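Local coordinates for Molybdate/tungstate binding protein (Sporomusa ovata, PDB 1FR3) that binds molybdate and tungstate oxyanions as a hexamer of small TOBE-domain subunits and probably serves in molybdate homeostasis, at residues A[6-11]-A[55-60]. Numbering follows the deposited sequence.
With WO4 (tungstate(VI)ion), chain M.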
ATOM      1  N   ARG A   6      -8.943   9.503  -0.397  1.00  5.70           N
ATOM      2  CA  ARG A   6      -9.198  10.811  -0.970  1.00  5.93           C
ATOM      3  C   ARG A   6      -9.220  10.926  -2.479  1.00  6.81           C
ATOM      4  O   ARG A   6      -9.825  11.887  -2.972  1.00  7.32           O
ATOM      5  CB  ARG A   6      -8.159  11.811  -0.432  1.00  5.72           C
ATOM      6  CG  ARG A   6      -8.227  12.047   1.067  1.00  6.22           C
ATOM      7  CD  ARG A   6      -9.427  12.897   1.457  1.00  7.04           C
ATOM      8  NE  ARG A   6     -10.638  12.097   1.632  1.00  6.69           N
ATOM      9  CZ  ARG A   6     -11.860  12.590   1.779  1.00  7.48           C
ATOM     10  NH1 ARG A   6     -12.064  13.907   1.758  1.00  8.07           N
ATOM     11  NH2 ARG A   6     -12.899  11.785   1.938  1.00  7.24           N
ATOM     12  N   ASN A   7      -8.604   9.992  -3.203  1.00  6.21           N
ATOM     13  CA  ASN A   7      -8.567  10.192  -4.656  1.00  6.43           C
ATOM     14  C   ASN A   7      -9.630   9.402  -5.380  1.00  6.56           C
ATOM     15  O   ASN A   7      -9.560   8.170  -5.376  1.00  7.38           O
ATOM     16  CB  ASN A   7      -7.157   9.827  -5.153  1.00  6.30           C
ATOM     17  CG  ASN A   7      -6.147  10.718  -4.440  1.00  6.99           C
ATOM     18  OD1 ASN A   7      -6.056  11.901  -4.776  1.00  8.14           O
ATOM     19  ND2 ASN A   7      -5.436  10.173  -3.467  1.00  6.21           N
ATOM     20  N   LYS A   8     -10.565  10.085  -6.022  1.00  7.03           N
ATOM     21  CA  LYS A   8     -11.612   9.468  -6.805  1.00  7.16           C
ATOM     22  C   LYS A   8     -11.496   9.955  -8.257  1.00  8.32           C
ATOM     23  O   LYS A   8     -11.506  11.172  -8.482  1.00  8.73           O
ATOM     24  CB  LYS A   8     -13.019   9.810  -6.305  1.00  6.94           C
ATOM     25  CG  LYS A   8     -13.481   9.114  -5.048  1.00  7.91           C
ATOM     26  CD  LYS A   8     -13.039   9.802  -3.766  1.00  7.71           C
ATOM     27  CE  LYS A   8     -13.902   9.330  -2.600  1.00  7.85           C
ATOM     28  NZ  LYS A   8     -13.475   9.952  -1.314  1.00  7.48           N
ATOM     29  N   LEU A   9     -11.380   9.024  -9.193  1.00  7.70           N
ATOM     30  CA  LEU A   9     -11.310   9.391 -10.607  1.00  7.56           C
ATOM     31  C   LEU A   9     -12.449   8.698 -11.358  1.00  8.05           C
ATOM     32  O   LEU A   9     -12.476   7.463 -11.399  1.00  7.62           O
ATOM     33  CB  LEU A   9      -9.966   9.024 -11.223  1.00  9.14           C
ATOM     34  CG  LEU A   9      -8.711   9.566 -10.528  1.00  9.09           C
ATOM     35  CD1 LEU A   9      -7.477   8.871 -11.084  1.00 10.26           C
ATOM     36  CD2 LEU A   9      -8.590  11.071 -10.727  1.00 10.04           C
ATOM     37  N   GLU A  10     -13.372   9.466 -11.918  1.00  8.53           N
ATOM     38  CA  GLU A  10     -14.487   8.883 -12.664  1.00  9.82           C
ATOM     39  C   GLU A  10     -14.000   8.449 -14.043  1.00  9.99           C
ATOM     40  O   GLU A  10     -13.728   9.291 -14.900  1.00 11.54           O
ATOM     41  CB  GLU A  10     -15.653   9.867 -12.759  1.00 12.50           C
ATOM     42  CG  GLU A  10     -16.201  10.231 -11.380  1.00 15.20           C
ATOM     43  CD  GLU A  10     -17.392  11.160 -11.444  1.00 17.41           C
ATOM     44  OE1 GLU A  10     -17.777  11.595 -12.551  1.00 20.04           O
ATOM     45  OE2 GLU A  10     -17.966  11.473 -10.381  1.00 19.61           O
ATOM     46  N   ALA A  11     -13.866   7.144 -14.235  1.00  8.58           N
ATOM     47  CA  ALA A  11     -13.294   6.599 -15.457  1.00  8.48           C
ATOM     48  C   ALA A  11     -14.177   5.591 -16.172  1.00  8.16           C
ATOM     49  O   ALA A  11     -15.292   5.295 -15.742  1.00  8.77           O
ATOM     50  CB  ALA A  11     -11.977   5.920 -15.063  1.00  7.97           C
ATOM     51  N   THR A  55     -15.401   4.247 -10.688  1.00  8.04           N
ATOM     52  CA  THR A  55     -14.573   5.215  -9.978  1.00  8.51           C
ATOM     53  C   THR A  55     -13.272   4.531  -9.571  1.00  7.07           C
ATOM     54  O   THR A  55     -13.290   3.518  -8.866  1.00  7.93           O
ATOM     55  CB  THR A  55     -15.275   5.824  -8.753  1.00  8.91           C
ATOM     56  OG1 THR A  55     -16.424   6.559  -9.201  1.00 10.95           O
ATOM     57  CG2 THR A  55     -14.338   6.760  -8.002  1.00  9.55           C
ATOM     58  N   ALA A  56     -12.142   5.062 -10.032  1.00  6.97           N
ATOM     59  CA  ALA A  56     -10.840   4.553  -9.595  1.00  6.23           C
ATOM     60  C   ALA A  56     -10.599   5.220  -8.233  1.00  6.89           C
ATOM     61  O   ALA A  56     -10.859   6.427  -8.113  1.00  7.60           O
ATOM     62  CB  ALA A  56      -9.743   4.857 -10.584  1.00  6.90           C
ATOM     63  N   LEU A  57     -10.179   4.461  -7.236  1.00  5.49           N
ATOM     64  CA  LEU A  57      -9.992   4.976  -5.888  1.00  5.74           C
ATOM     65  C   LEU A  57      -8.582   4.745  -5.364  1.00  5.71           C
ATOM     66  O   LEU A  57      -8.093   3.612  -5.381  1.00  5.98           O
ATOM     67  CB  LEU A  57     -10.990   4.278  -4.951  1.00  5.99           C
ATOM     68  CG  LEU A  57     -10.904   4.650  -3.467  1.00  6.46           C
ATOM     69  CD1 LEU A  57     -11.450   6.047  -3.237  1.00  7.61           C
ATOM     70  CD2 LEU A  57     -11.634   3.618  -2.617  1.00  7.88           C
ATOM     71  N   VAL A  58      -7.942   5.785  -4.830  1.00  5.21           N
ATOM     72  CA  VAL A  58      -6.597   5.632  -4.286  1.00  4.56           C
ATOM     73  C   VAL A  58      -6.458   6.315  -2.925  1.00  4.39           C
ATOM     74  O   VAL A  58      -6.820   7.487  -2.798  1.00  4.59           O
ATOM     75  CB  VAL A  58      -5.537   6.211  -5.240  1.00  4.69           C
ATOM     76  CG1 VAL A  58      -4.141   5.970  -4.691  1.00  4.15           C
ATOM     77  CG2 VAL A  58      -5.655   5.597  -6.632  1.00  5.95           C
ATOM     78  N   LYS A  59      -5.905   5.609  -1.946  1.00  4.27           N
ATOM     79  CA  LYS A  59      -5.696   6.220  -0.625  1.00  4.66           C
ATOM     80  C   LYS A  59      -4.594   7.256  -0.696  1.00  4.57           C
ATOM     81  O   LYS A  59      -3.597   7.084  -1.403  1.00  5.65           O
ATOM     82  CB  LYS A  59      -5.347   5.112   0.371  1.00  4.69           C
ATOM     83  CG  LYS A  59      -5.542   5.511   1.828  1.00  4.06           C
ATOM     84  CD  LYS A  59      -5.237   4.336   2.756  1.00  5.03           C
ATOM     85  CE  LYS A  59      -5.494   4.722   4.212  1.00  4.72           C
ATOM     86  NZ  LYS A  59      -4.502   5.747   4.661  1.00  4.40           N
ATOM     87  N   ALA A  60      -4.751   8.394  -0.003  1.00  4.44           N
ATOM     88  CA  ALA A  60      -3.779   9.467  -0.029  1.00  4.97           C
ATOM     89  C   ALA A  60      -2.361   9.032   0.327  1.00  5.23           C
ATOM     90  O   ALA A  60      -1.393   9.507  -0.265  1.00  6.46           O
ATOM     91  CB  ALA A  60      -4.171  10.612   0.914  1.00  4.77           C
TER
HETATM   92  W   WO4 M 405      -7.034   8.587   3.299  1.00  8.03           W
HETATM   93  O1  WO4 M 405      -7.668  10.008   4.177  1.00  5.55           O
HETATM   94  O2  WO4 M 405      -8.042   7.185   3.625  1.00  6.01           O
HETATM   95  O3  WO4 M 405      -5.414   8.298   3.818  1.00  7.64           O
HETATM   96  O4  WO4 M 405      -7.021   8.934   1.571  1.00  6.07           O
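Val58 O accepts two N-H groups of Asn7: the backbone N at 3.1 Å in the carbonyl plane, and ND2, also at 3.1 Å, from above that plane (47° out of it). A chi1 of -59° sets Asn7 CG beside its backbone N, which brings ND2 to the same oxygen, close to the amide plane; OD1 is taken by Val35 N of the second subunit. Val58 N returns a bond to Asn7 O, and Leu9 and Ala56 form the next hydrogen-bonded pair, Ala56 N lying 2.8 Å from Leu9 O. This register joins the first and last strands, in sequence, of the antiparallel sheet in the OB-like TOBE domain; beyond Thr55 and Leu57 a strand of the second subunit continues the sheet. On the face carrying Lys8, Thr55 and Leu57, Lys8 CB meets Thr55 CG2 at 3.7 Å. Just before strand 7-18 and just after strand 53-58, tungstate O4 accepts hydrogen bonds from Arg6 N and Ala60 N, the latter nearly straight (173°). The Lys59 chain extends alongside the anion and bends only at its last torsion, placing NZ 2.8 Å from tungstate O3; an alanine here would probably leave O3 without this donor and Ala37 O of the third subunit without its mate. Ser4 and, from the third subunit, Thr39 and Ser42 are also hydrogen-bonded to the tungstate.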